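Local coordinates for 457aa long hypothetical protein (Pyrococcus horikoshii, PDB 2CSU) that is of unknown function but joins a Rossmann-type CoA-binding domain to a flavodoxin-like domain and a further CoA-ligase-family domain in one chain, at residues L2-F6 with K90-I94; N7-I11 with Y34-K38; F28-K32 with V49-K53; S57-D63 with Q83-K87; V130-H136 with F143-K149. One frame throughout, in Å; residues are numbered along the deposited sequence.

Interaction 1. Residues L2-F6 with K90-I94; sequences LDYFF and KGVVI
Tyr4 and Phe5 turn their rings, one after the other, onto the start of the strand that opens at Gly91, and with Lys90 they bury most of the surface in this contact. The ring of Tyr4 carries Lys90 over one face: Lys90 CB stands 3.7 Å from the ring centroid and only 8° off the ring normal, a CH-pi contact. The backbone of Leu2 lies against the opposite face, with its CA offset toward the rim, so the ring is held between the two. A first torsion of 49° wedges Tyr4 CG between its own backbone N and carbonyl carbon, and this turns the ring toward Lys90. From there the rest of the lysine runs past the ring and out, with its CD 4.0 Å from Tyr4 CD2.

Gly91 receives both aromatic residues. Tyr4 CE1 and Phe5 CZ each come to 3.5 Å from Gly91 CA, so both rings close directly on the bare backbone. Phe5 reaches further along the strand, where its CE1 touches Val93 CG2 at 4.1 Å. Strands 67-70 and 123-125, through Leu67 and Ile125, also touch the Phe5 ring. No hydrogen bond joins the two segments. The loop before the first strand thus lays Tyr4 and Phe5 against the start of strand 91-94, an inner strand of the parallel five-stranded sheet, order 2-1-3-4-5, of a Rossmann-type CoA-binding domain.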
# COMPACT_ATOMS: atom_id res chain seq x y z
N LEU A 2 14.37 15.60 -28.56
CA LEU A 2 14.08 14.95 -27.29
C LEU A 2 13.60 13.51 -27.49
O LEU A 2 13.23 12.81 -26.55
CB LEU A 2 13.00 15.77 -26.58
CG LEU A 2 13.59 16.93 -25.77
CD1 LEU A 2 12.97 17.06 -24.38
CD2 LEU A 2 15.10 16.81 -25.57
N ASP A 3 13.57 13.09 -28.77
CA ASP A 3 13.17 11.72 -29.06
C ASP A 3 14.36 10.77 -29.02
O ASP A 3 14.26 9.62 -28.61
CB ASP A 3 12.54 11.70 -30.45
CG ASP A 3 11.99 10.30 -30.72
OD1 ASP A 3 11.24 9.81 -29.87
OD2 ASP A 3 12.31 9.73 -31.76
N TYR A 4 15.50 11.32 -29.49
CA TYR A 4 16.72 10.53 -29.47
C TYR A 4 17.10 10.11 -28.04
O TYR A 4 18.03 9.35 -27.82
CB TYR A 4 17.85 11.37 -30.08
CG TYR A 4 17.86 12.72 -29.46
CD1 TYR A 4 18.37 12.90 -28.18
CD2 TYR A 4 17.35 13.82 -30.15
CE1 TYR A 4 18.40 14.16 -27.60
CE2 TYR A 4 17.37 15.08 -29.57
CZ TYR A 4 17.88 15.25 -28.30
OH TYR A 4 17.91 16.50 -27.72
N PHE A 5 16.35 10.66 -27.07
CA PHE A 5 16.60 10.31 -25.68
C PHE A 5 15.99 8.95 -25.33
O PHE A 5 16.57 8.15 -24.61
CB PHE A 5 15.99 11.40 -24.80
CG PHE A 5 17.04 12.40 -24.43
CD1 PHE A 5 18.19 11.98 -23.78
CD2 PHE A 5 16.85 13.74 -24.72
CE1 PHE A 5 19.16 12.91 -23.43
CE2 PHE A 5 17.82 14.67 -24.37
CZ PHE A 5 18.98 14.26 -23.73
N PHE A 6 14.76 8.78 -25.85
CA PHE A 6 13.99 7.58 -25.51
C PHE A 6 13.97 6.56 -26.65
O PHE A 6 13.57 5.42 -26.49
CB PHE A 6 12.57 8.02 -25.17
CG PHE A 6 12.61 9.08 -24.11
CD1 PHE A 6 12.82 8.71 -22.78
CD2 PHE A 6 12.44 10.41 -24.45
CE1 PHE A 6 12.88 9.69 -21.80
CE2 PHE A 6 12.50 11.38 -23.45
CZ PHE A 6 12.72 11.03 -22.13
N LYS A 90 23.57 13.87 -29.86
CA LYS A 90 22.42 14.76 -29.74
C LYS A 90 22.05 15.03 -28.28
O LYS A 90 21.85 16.16 -27.86
CB LYS A 90 21.24 14.13 -30.49
CG LYS A 90 21.39 14.24 -32.01
CD LYS A 90 20.38 13.38 -32.77
CE LYS A 90 20.56 13.46 -34.29
NZ LYS A 90 21.13 12.21 -34.79
N GLY A 91 21.93 13.94 -27.51
CA GLY A 91 21.53 14.09 -26.11
C GLY A 91 22.52 13.41 -25.16
O GLY A 91 23.14 12.40 -25.46
N VAL A 92 22.68 14.03 -23.97
CA VAL A 92 23.58 13.46 -22.97
C VAL A 92 22.91 13.37 -21.59
O VAL A 92 22.33 14.32 -21.09
CB VAL A 92 24.82 14.35 -22.89
CG1 VAL A 92 25.79 13.81 -21.84
CG2 VAL A 92 25.52 14.38 -24.24
N VAL A 93 23.03 12.20 -20.98
CA VAL A 93 22.54 11.99 -19.64
C VAL A 93 23.80 11.94 -18.79
O VAL A 93 24.67 11.07 -19.00
CB VAL A 93 21.81 10.65 -19.46
CG1 VAL A 93 21.52 10.46 -17.97
CG2 VAL A 93 20.50 10.62 -20.28
N ILE A 94 23.91 12.88 -17.86
CA ILE A 94 25.06 12.95 -16.96
C ILE A 94 24.62 12.41 -15.61
O ILE A 94 23.89 13.07 -14.87
CB ILE A 94 25.56 14.42 -16.77
CG1 ILE A 94 26.03 14.98 -18.11
CG2 ILE A 94 26.72 14.46 -15.76
CD1 ILE A 94 26.46 16.43 -18.05

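Interaction 2. Residues N7-I11 with Y34-K38; sequences NPKGI and YKKGK
Three hydrogen bonds tie Pro8, Lys9 and Ile11 to the segment 34-38. The one made by a side chain runs from Tyr34 OH to Pro8 O, 2.8 Å long; the hydroxyl lies in the carbonyl plane, on a lone pair, and the oxygen in turn sits at the edge of the tyrosine ring. The other two are backbone bonds flanking Gly10, which pairs with Lys38 in parallel. Ile11 N gives a nearly straight bond to Lys38 O, 2.8 Å at 171°, whereas Lys38 N reaches Lys9 O at a longer 3.3 Å from above the carbonyl plane. Gly10 CA adds a CA-H...O contact of 3.4 Å to Lys38 O.

Apolar contacts centre on Tyr34. With CG anti to the backbone N (chi1 -174°), the ring extends toward Pro8, whose CG lies 4.2 Å from Tyr34 CZ. Ile11 crosses the tyrosine at about a right angle and brings its CD1 to 3.8 Å from Tyr34 CD2. Leu139 of strand 139-142 also touches Pro8, Ile11 and Tyr34.

Here strand 38-42, at the border of the sheet within this chain, joins strand 10-14 after helix 23-31: the first beta-alpha-beta crossover of the Rossmann-type fold.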
# COMPACT_ATOMS: atom_id res chain seq x y z
N ASN A 7 14.44 6.92 -27.84
CA ASN A 7 14.49 5.99 -28.96
C ASN A 7 15.81 6.20 -29.71
O ASN A 7 15.83 6.48 -30.91
CB ASN A 7 13.28 6.21 -29.87
CG ASN A 7 12.00 5.61 -29.29
OD1 ASN A 7 11.94 4.41 -29.02
ND2 ASN A 7 10.97 6.45 -29.08
N PRO A 8 16.95 6.07 -28.99
CA PRO A 8 18.28 6.26 -29.58
C PRO A 8 18.70 5.12 -30.52
O PRO A 8 18.34 3.96 -30.30
CB PRO A 8 19.18 6.37 -28.36
CG PRO A 8 18.51 5.45 -27.38
CD PRO A 8 17.04 5.77 -27.55
N LYS A 9 19.45 5.47 -31.55
CA LYS A 9 19.93 4.52 -32.54
C LYS A 9 21.35 4.07 -32.23
O LYS A 9 21.82 3.04 -32.73
CB LYS A 9 19.87 5.13 -33.94
CG LYS A 9 18.59 5.91 -34.21
CD LYS A 9 18.27 5.99 -35.71
CE LYS A 9 18.71 7.32 -36.31
NZ LYS A 9 18.98 7.18 -37.77
N GLY A 10 22.03 4.86 -31.40
CA GLY A 10 23.39 4.55 -31.00
C GLY A 10 23.67 5.16 -29.64
O GLY A 10 23.59 6.38 -29.47
N ILE A 11 23.99 4.32 -28.67
CA ILE A 11 24.27 4.78 -27.32
C ILE A 11 25.71 4.60 -26.90
O ILE A 11 26.28 3.53 -27.08
CB ILE A 11 23.41 4.04 -26.26
CG1 ILE A 11 21.93 4.10 -26.63
CG2 ILE A 11 23.65 4.65 -24.89
CD1 ILE A 11 21.04 3.35 -25.67
N TYR A 34 18.95 -3.53 -24.43
CA TYR A 34 18.46 -2.63 -25.47
C TYR A 34 19.00 -3.01 -26.85
O TYR A 34 20.17 -2.87 -27.16
CB TYR A 34 18.91 -1.21 -25.10
CG TYR A 34 18.31 -0.23 -26.04
CD1 TYR A 34 16.95 0.06 -25.98
CD2 TYR A 34 19.10 0.37 -27.02
CE1 TYR A 34 16.39 0.94 -26.89
CE2 TYR A 34 18.54 1.25 -27.93
CZ TYR A 34 17.18 1.52 -27.88
OH TYR A 34 16.62 2.41 -28.77
N LYS A 35 18.08 -3.55 -27.69
CA LYS A 35 18.50 -4.06 -28.99
C LYS A 35 17.88 -3.28 -30.17
O LYS A 35 18.14 -3.55 -31.33
CB LYS A 35 18.09 -5.53 -29.08
CG LYS A 35 18.36 -6.27 -27.78
CD LYS A 35 19.64 -7.11 -27.84
CE LYS A 35 19.68 -8.20 -26.76
NZ LYS A 35 20.82 -7.96 -25.88
N LYS A 36 16.99 -2.33 -29.83
CA LYS A 36 16.45 -1.49 -30.90
C LYS A 36 17.48 -0.47 -31.37
O LYS A 36 17.22 0.42 -32.17
CB LYS A 36 15.20 -0.79 -30.37
CG LYS A 36 13.97 -1.12 -31.22
CD LYS A 36 12.93 0.00 -31.21
CE LYS A 36 11.63 -0.41 -31.91
NZ LYS A 36 10.74 0.74 -31.98
N GLY A 37 18.70 -0.60 -30.81
CA GLY A 37 19.80 0.27 -31.18
C GLY A 37 21.10 -0.25 -30.56
O GLY A 37 21.11 -1.03 -29.63
N LYS A 38 22.24 0.18 -31.15
CA LYS A 38 23.52 -0.32 -30.68
C LYS A 38 24.04 0.44 -29.46
O LYS A 38 23.89 1.65 -29.35
CB LYS A 38 24.52 -0.20 -31.83
CG LYS A 38 24.21 -1.17 -32.98
CD LYS A 38 24.58 -0.59 -34.35
CE LYS A 38 23.69 -1.12 -35.47
NZ LYS A 38 24.31 -2.30 -36.08

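Interaction 3. Residues F28-K32 with V49-K53; sequences FKNLK and VQGVK
Phe28, near the end of helix 23-31, points its ring at the segment 49-53 and meets three of its residues. Its first torsion (chi1 -169°) swings CG to the far side of the bond from the backbone N, and the ring leaves the helix to extend between Val49, Gln50 and Val52. Its far end, CZ, touches Val52 CB at 3.8 Å near the ring plane, while CD2 lies 4.0 Å from Val49 CG1 and CE2 approaches the carbonyl oxygen of Val49.

Gln50 runs past the phenylalanine in the reverse direction. Its chain is stretched out past CG, which carries the amide back to the helix, where Gln50 CD sits at the edge of the Phe28 ring. Amide and ring stand nearly upright to each other, their planes 84° apart. Gln50 OE1 rests 3.3 Å from Lys29 CA, and NE2 is gripped by the carbonyl oxygens of Ser17 and Tyr25, so both ends of the amide face helix or loop backbone.

Lys32 contributes a single polar bond. Two bends in the middle of its chain, at chi2 and chi3, fold it over so that NZ gives a 2.6 Å hydrogen bond to Gln50 O, meeting the oxygen almost end-on, with the C=O...N angle 160°. That oxygen lies within the type I' turn from Val49 to Val52.

The small antiparallel hairpin 48-53 therefore packs on the last turns of helix 23-31, while Phe28 also touches Val13 of strand 10-14 and both Val39 and Pro41 of strand 38-42.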
# COMPACT_ATOMS: atom_id res chain seq x y z
N PHE A 28 25.77 -0.01 -18.07
CA PHE A 28 25.99 -0.81 -19.27
C PHE A 28 25.26 -2.15 -19.17
O PHE A 28 24.73 -2.68 -20.14
CB PHE A 28 27.50 -1.03 -19.41
CG PHE A 28 27.80 -1.62 -20.76
CD1 PHE A 28 27.55 -0.87 -21.90
CD2 PHE A 28 28.34 -2.89 -20.86
CE1 PHE A 28 27.84 -1.40 -23.15
CE2 PHE A 28 28.64 -3.41 -22.11
CZ PHE A 28 28.39 -2.68 -23.26
N LYS A 29 25.28 -2.71 -17.95
CA LYS A 29 24.58 -3.96 -17.72
C LYS A 29 23.11 -3.85 -18.12
O LYS A 29 22.54 -4.70 -18.80
CB LYS A 29 24.68 -4.30 -16.23
CG LYS A 29 23.51 -5.16 -15.76
CD LYS A 29 23.94 -6.23 -14.76
CE LYS A 29 23.54 -5.90 -13.32
NZ LYS A 29 24.72 -5.93 -12.45
N ASN A 30 22.47 -2.76 -17.64
CA ASN A 30 21.07 -2.55 -17.97
C ASN A 30 20.87 -2.33 -19.47
O ASN A 30 19.87 -2.71 -20.05
CB ASN A 30 20.58 -1.34 -17.18
CG ASN A 30 20.44 -1.70 -15.73
OD1 ASN A 30 19.96 -2.77 -15.37
ND2 ASN A 30 20.87 -0.77 -14.87
N LEU A 31 21.80 -1.65 -20.14
CA LEU A 31 21.62 -1.37 -21.55
C LEU A 31 21.88 -2.57 -22.46
O LEU A 31 21.71 -2.48 -23.68
CB LEU A 31 22.50 -0.18 -21.98
CG LEU A 31 22.02 1.14 -21.38
CD1 LEU A 31 22.93 2.29 -21.79
CD2 LEU A 31 20.59 1.40 -21.84
N LYS A 32 22.31 -3.69 -21.87
CA LYS A 32 22.53 -4.86 -22.70
C LYS A 32 21.21 -5.43 -23.21
O LYS A 32 21.15 -6.24 -24.13
CB LYS A 32 23.25 -5.91 -21.84
CG LYS A 32 24.70 -5.52 -21.54
CD LYS A 32 25.70 -6.44 -22.24
CE LYS A 32 26.09 -7.65 -21.39
NZ LYS A 32 27.34 -8.22 -21.89
N VAL A 49 34.25 -4.57 -22.09
CA VAL A 49 33.50 -4.37 -20.87
C VAL A 49 32.33 -5.31 -20.89
O VAL A 49 31.51 -5.29 -21.82
CB VAL A 49 32.99 -2.90 -20.75
CG1 VAL A 49 32.07 -2.77 -19.55
CG2 VAL A 49 34.17 -1.97 -20.60
N GLN A 50 32.25 -6.14 -19.86
CA GLN A 50 31.18 -7.11 -19.76
C GLN A 50 31.04 -7.92 -21.05
O GLN A 50 29.93 -8.24 -21.49
CB GLN A 50 29.87 -6.37 -19.40
CG GLN A 50 29.86 -5.94 -17.93
CD GLN A 50 28.69 -5.05 -17.56
OE1 GLN A 50 27.53 -5.43 -17.73
NE2 GLN A 50 28.99 -3.85 -17.05
N GLY A 51 32.18 -8.24 -21.64
CA GLY A 51 32.20 -9.05 -22.86
C GLY A 51 32.03 -8.31 -24.16
O GLY A 51 32.07 -8.93 -25.23
N VAL A 52 31.84 -6.99 -24.09
CA VAL A 52 31.65 -6.19 -25.29
C VAL A 52 32.86 -5.29 -25.59
O VAL A 52 33.44 -4.66 -24.70
CB VAL A 52 30.38 -5.31 -25.19
CG1 VAL A 52 30.21 -4.49 -26.47
CG2 VAL A 52 29.14 -6.19 -24.99
N LYS A 53 33.22 -5.26 -26.87
CA LYS A 53 34.34 -4.44 -27.36
C LYS A 53 34.12 -3.02 -26.90
O LYS A 53 33.10 -2.40 -27.15
CB LYS A 53 34.44 -4.45 -28.93
CG LYS A 53 35.79 -3.92 -29.50
CD LYS A 53 35.71 -3.05 -30.80
CE LYS A 53 37.10 -2.63 -31.37
NZ LYS A 53 37.28 -3.15 -32.75

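Interaction 4. Residues S57-D63 with Q83-K87; sequences SVKDIPD and QCGEK
Lys87 closes helix 74-87 by reaching along the loop 57-63, in the part of the Rossmann-type fold where a helix lies against the connection between two strands of its parallel sheet. From CB, CG is set trans to the backbone N (chi1 177°) and lies 4.0 Å from Val58 CG2. A bend at chi2 (57°) then swings the chain along the loop backbone: CD and CE both lie 3.4 Å from Val58 O. At the tip, NZ gives a 2.5 Å hydrogen bond to Ile61 O, almost in line with that carbonyl, and a weak one to Asp63 O. A water also takes a bond from NZ and gives one to Lys59 O, so the ammonium group bridges several loop carbonyls.

One turn back, Gln83 and Val58 run alongside each other in reverse sense, and Val58 CG1 touches Gln83 CB at 3.7 Å. The valine is buried further by Ala12 and Ile14 of strand 10-14. On the outer side, Lys59 crosses Gln83 and forms a salt bridge with Glu86. Ser57 OG appears to accept from Lys59 N in an ST turn, though the place of that nitrogen is less sure. The same hydroxyl donates to Gln83 OE1, a very short bond as modelled, and a water links that oxygen to the loop as well, lying 2.9 Å from Gln83 OE1 and 2.8 Å from Val58 N.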
# COMPACT_ATOMS: atom_id res chain seq x y z
N SER A 57 37.66 6.23 -26.40
CA SER A 57 36.93 7.49 -26.45
C SER A 57 35.70 7.38 -27.36
O SER A 57 35.64 6.57 -28.27
CB SER A 57 37.87 8.57 -26.99
OG SER A 57 37.11 9.70 -27.39
N VAL A 58 34.68 8.20 -27.04
CA VAL A 58 33.46 8.16 -27.83
C VAL A 58 33.72 8.58 -29.28
O VAL A 58 32.87 8.45 -30.16
CB VAL A 58 32.45 9.11 -27.19
CG1 VAL A 58 33.00 10.53 -27.18
CG2 VAL A 58 31.15 9.09 -27.98
N LYS A 59 34.92 9.13 -29.52
CA LYS A 59 35.25 9.59 -30.86
C LYS A 59 35.61 8.42 -31.78
O LYS A 59 35.53 8.50 -33.00
CB LYS A 59 36.44 10.55 -30.76
CG LYS A 59 36.02 11.95 -30.29
CD LYS A 59 37.15 12.67 -29.56
CE LYS A 59 38.24 13.17 -30.51
NZ LYS A 59 39.07 14.16 -29.83
N ASP A 60 36.06 7.31 -31.16
CA ASP A 60 36.57 6.20 -31.95
C ASP A 60 35.46 5.27 -32.46
O ASP A 60 35.67 4.39 -33.27
CB ASP A 60 37.55 5.40 -31.09
CG ASP A 60 38.61 6.33 -30.53
OD1 ASP A 60 39.17 7.10 -31.32
OD2 ASP A 60 38.88 6.28 -29.34
N ILE A 61 34.24 5.47 -31.91
CA ILE A 61 33.12 4.66 -32.37
C ILE A 61 32.77 4.92 -33.85
O ILE A 61 32.38 6.01 -34.24
CB ILE A 61 31.90 4.96 -31.48
CG1 ILE A 61 32.20 4.62 -30.03
CG2 ILE A 61 30.70 4.10 -31.92
CD1 ILE A 61 31.00 4.89 -29.11
N PRO A 62 32.95 3.86 -34.68
CA PRO A 62 32.68 3.94 -36.11
C PRO A 62 31.24 4.38 -36.45
O PRO A 62 30.99 5.18 -37.34
CB PRO A 62 32.97 2.56 -36.71
CG PRO A 62 33.81 1.79 -35.70
CD PRO A 62 33.42 2.53 -34.33
N ASP A 63 30.27 3.79 -35.74
CA ASP A 63 28.86 4.10 -36.01
C ASP A 63 28.46 5.47 -35.46
O ASP A 63 29.23 6.16 -34.79
CB ASP A 63 28.03 2.99 -35.37
CG ASP A 63 26.54 3.22 -35.61
OD1 ASP A 63 26.16 3.34 -36.77
OD2 ASP A 63 25.79 3.16 -34.64
N GLN A 83 33.98 15.88 -25.97
CA GLN A 83 34.18 14.80 -26.92
C GLN A 83 32.82 14.45 -27.56
O GLN A 83 32.71 14.35 -28.78
CB GLN A 83 34.80 13.59 -26.23
CG GLN A 83 36.33 13.67 -26.05
CD GLN A 83 36.91 12.50 -25.28
OE1 GLN A 83 36.63 11.34 -25.59
NE2 GLN A 83 37.72 12.78 -24.27
N CYS A 84 31.79 14.28 -26.74
CA CYS A 84 30.48 13.96 -27.28
C CYS A 84 30.11 15.03 -28.30
O CYS A 84 29.56 14.74 -29.37
CB CYS A 84 29.43 13.91 -26.17
SG CYS A 84 29.59 12.51 -25.05
N GLY A 85 30.44 16.28 -27.97
CA GLY A 85 30.15 17.38 -28.86
C GLY A 85 30.77 17.23 -30.24
O GLY A 85 30.08 17.38 -31.26
N GLU A 86 32.06 16.93 -30.29
CA GLU A 86 32.75 16.77 -31.56
C GLU A 86 32.21 15.55 -32.31
O GLU A 86 32.13 15.54 -33.55
CB GLU A 86 34.25 16.60 -31.31
CG GLU A 86 34.81 17.60 -30.28
CD GLU A 86 36.29 17.38 -29.97
OE1 GLU A 86 36.71 16.20 -29.86
OE2 GLU A 86 37.03 18.38 -29.84
N LYS A 87 31.80 14.53 -31.55
CA LYS A 87 31.30 13.28 -32.11
C LYS A 87 29.92 13.44 -32.76
O LYS A 87 29.49 12.64 -33.58
CB LYS A 87 31.24 12.24 -31.00
CG LYS A 87 30.65 10.91 -31.48
CD LYS A 87 31.42 10.32 -32.66
CE LYS A 87 30.99 8.89 -32.99
NZ LYS A 87 31.65 8.45 -34.22
O HOH W 1 34.59 9.50 -24.59
O HOH W 2 33.82 10.32 -34.92

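Interaction 5. Residues V130-H136 with F143-K149; sequences VGIMNTH and FITVAKK
Met133 and Thr135 point toward the segment 143-149 and Val130 flanks it, and apolar contacts make up most of what they meet. Val130 lies against the Phe143 ring: its CG1 is over one face, offset toward the rim, and its CG2 is 3.9 Å from Phe143 CZ. A chi1 of 56° keeps the phenylalanine CG close to its own main chain, and the ring folds back over the valine. Phe381 of the second subunit meets this ring edge-to-face. Ile144 crosses Val130 at about a right angle, with Ile144 CD1 to Val130 CG1 4.0 Å.

Met133, present as selenomethionine, stretches straight on from CG and pushes its end between neighbours: CE is 3.9 Å from Ile144 CD1, and SE lies 4.1 Å from Val146 CG2. Ala147 CB is 4.3 Å from the selenium atom SE of Met133.

The two segments run in roughly the same direction, 28° apart, without a hydrogen bond between them. Strand 139-142 turns back between them in the chain and pairs antiparallel with 131-134, while strand 175-181 bonds both 131-134 and 148-149; this places the contact in the mixed sheet that these strands share.

The polar ends find partners in other segments. Thr135 OG1 shares its hydrogen bonding between the carbonyl oxygens of Phe176 and Ser177, leaving its CG2 to pack 3.5 Å from Ala147 O. Lys148 NZ forms a salt bridge with Asp173.

Lys149 runs to the edge of the His136 imidazole, its CE in the ring plane and 3.4 Å from His136 CD2.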
# COMPACT_ATOMS: atom_id res chain seq x y z
N VAL A 130 19.46 9.83 -11.94
CA VAL A 130 19.50 8.37 -11.97
C VAL A 130 19.41 7.84 -13.40
O VAL A 130 19.68 6.68 -13.68
CB VAL A 130 18.34 7.84 -11.13
CG1 VAL A 130 18.23 6.33 -11.32
CG2 VAL A 130 18.58 8.14 -9.66
N GLY A 131 18.97 8.72 -14.32
CA GLY A 131 18.88 8.33 -15.72
C GLY A 131 17.44 8.37 -16.24
O GLY A 131 16.56 8.96 -15.64
N ILE A 132 17.26 7.71 -17.38
CA ILE A 132 15.97 7.63 -18.08
C ILE A 132 15.64 6.19 -18.55
O ILE A 132 16.52 5.35 -18.71
CB ILE A 132 16.01 8.56 -19.30
CG1 ILE A 132 17.12 8.13 -20.26
CG2 ILE A 132 16.31 10.01 -18.85
CD1 ILE A 132 17.13 8.95 -21.55
N MSE A 133 14.33 5.93 -18.74
CA MSE A 133 13.88 4.64 -19.29
C MSE A 133 12.83 4.80 -20.39
O MSE A 133 12.00 5.70 -20.39
CB MSE A 133 13.24 3.80 -18.18
CG MSE A 133 13.89 3.92 -16.81
SE MSE A 133 13.20 2.71 -15.67
CE MSE A 133 14.10 3.19 -14.19
N ASN A 134 12.90 3.87 -21.36
CA ASN A 134 11.78 3.66 -22.28
C ASN A 134 11.40 2.19 -22.31
O ASN A 134 11.91 1.40 -23.10
CB ASN A 134 12.20 4.13 -23.67
CG ASN A 134 10.99 4.12 -24.58
OD1 ASN A 134 9.91 3.67 -24.21
ND2 ASN A 134 11.19 4.63 -25.81
N THR A 135 10.51 1.81 -21.38
CA THR A 135 10.15 0.41 -21.23
C THR A 135 9.59 -0.18 -22.53
O THR A 135 9.70 -1.36 -22.79
CB THR A 135 9.12 0.28 -20.10
OG1 THR A 135 8.01 1.13 -20.37
CG2 THR A 135 9.74 0.71 -18.77
N HIS A 136 8.96 0.70 -23.34
CA HIS A 136 8.35 0.21 -24.57
C HIS A 136 9.35 -0.47 -25.51
O HIS A 136 9.02 -1.35 -26.29
CB HIS A 136 7.70 1.40 -25.27
CG HIS A 136 6.85 0.90 -26.42
ND1 HIS A 136 6.62 1.62 -27.54
CD2 HIS A 136 6.17 -0.32 -26.52
CE1 HIS A 136 5.82 0.86 -28.31
NE2 HIS A 136 5.53 -0.31 -27.72
N PHE A 143 21.06 3.09 -13.45
CA PHE A 143 21.83 2.14 -12.67
C PHE A 143 20.92 1.41 -11.68
O PHE A 143 21.37 0.89 -10.66
CB PHE A 143 23.02 2.81 -11.96
CG PHE A 143 22.64 3.97 -11.07
CD1 PHE A 143 22.18 3.75 -9.77
CD2 PHE A 143 22.76 5.27 -11.53
CE1 PHE A 143 21.84 4.82 -8.95
CE2 PHE A 143 22.43 6.35 -10.72
CZ PHE A 143 21.97 6.13 -9.42
N ILE A 144 19.64 1.35 -12.01
CA ILE A 144 18.66 0.64 -11.18
C ILE A 144 17.82 -0.28 -12.07
O ILE A 144 17.82 -0.15 -13.28
CB ILE A 144 17.72 1.61 -10.40
CG1 ILE A 144 16.83 2.38 -11.36
CG2 ILE A 144 18.56 2.57 -9.54
CD1 ILE A 144 15.75 3.20 -10.65
N THR A 145 17.11 -1.23 -11.47
CA THR A 145 16.30 -2.15 -12.26
C THR A 145 15.20 -1.41 -13.05
O THR A 145 14.66 -0.40 -12.58
CB THR A 145 15.67 -3.25 -11.35
OG1 THR A 145 15.09 -4.27 -12.17
CG2 THR A 145 14.59 -2.67 -10.47
N VAL A 146 14.87 -1.91 -14.23
CA VAL A 146 13.86 -1.30 -15.08
C VAL A 146 12.44 -1.48 -14.53
O VAL A 146 12.09 -2.51 -13.96
CB VAL A 146 13.93 -1.87 -16.54
CG1 VAL A 146 13.31 -3.27 -16.59
CG2 VAL A 146 13.22 -0.94 -17.52
N ALA A 147 11.61 -0.46 -14.68
CA ALA A 147 10.25 -0.55 -14.19
C ALA A 147 9.47 -1.46 -15.14
O ALA A 147 9.94 -1.75 -16.26
CB ALA A 147 9.60 0.84 -14.15
N LYS A 148 8.31 -1.93 -14.72
CA LYS A 148 7.50 -2.76 -15.60
C LYS A 148 6.95 -1.88 -16.71
O LYS A 148 6.92 -0.66 -16.60
CB LYS A 148 6.34 -3.41 -14.84
CG LYS A 148 6.75 -4.59 -13.99
CD LYS A 148 5.55 -5.36 -13.49
CE LYS A 148 5.93 -6.72 -12.95
NZ LYS A 148 4.72 -7.45 -12.46
N LYS A 149 6.51 -2.52 -17.79
CA LYS A 149 5.96 -1.79 -18.93
C LYS A 149 4.63 -1.12 -18.57
O LYS A 149 3.82 -1.65 -17.83
CB LYS A 149 5.75 -2.79 -20.07
CG LYS A 149 5.85 -2.14 -21.45
CD LYS A 149 5.82 -3.18 -22.57
CE LYS A 149 5.74 -2.54 -23.96
NZ LYS A 149 4.37 -2.11 -24.23

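Interactions 1 to 4 all lie in or beside the five-stranded parallel sheet. Along the chain, interactions 2, 3 and 4 are nested inside the loop that interaction 1 closes, whereas interaction 5 follows in series. Interactions 2 and 3 alternate in sequence and touch where Ile11 CG2 meets Leu31 CD1 at 4.0 Å; their centres are 13 Å apart. Interaction 5 connects with interaction 1 through a probable hydrogen bond of 2.6 Å from Asn134 ND2 to Phe6 O, and packs against Asn7 of interaction 2 and Asn30 of interaction 3. Interaction 4 stands farthest from interaction 5, with centres 25 Å and nearest atoms about 13 Å apart.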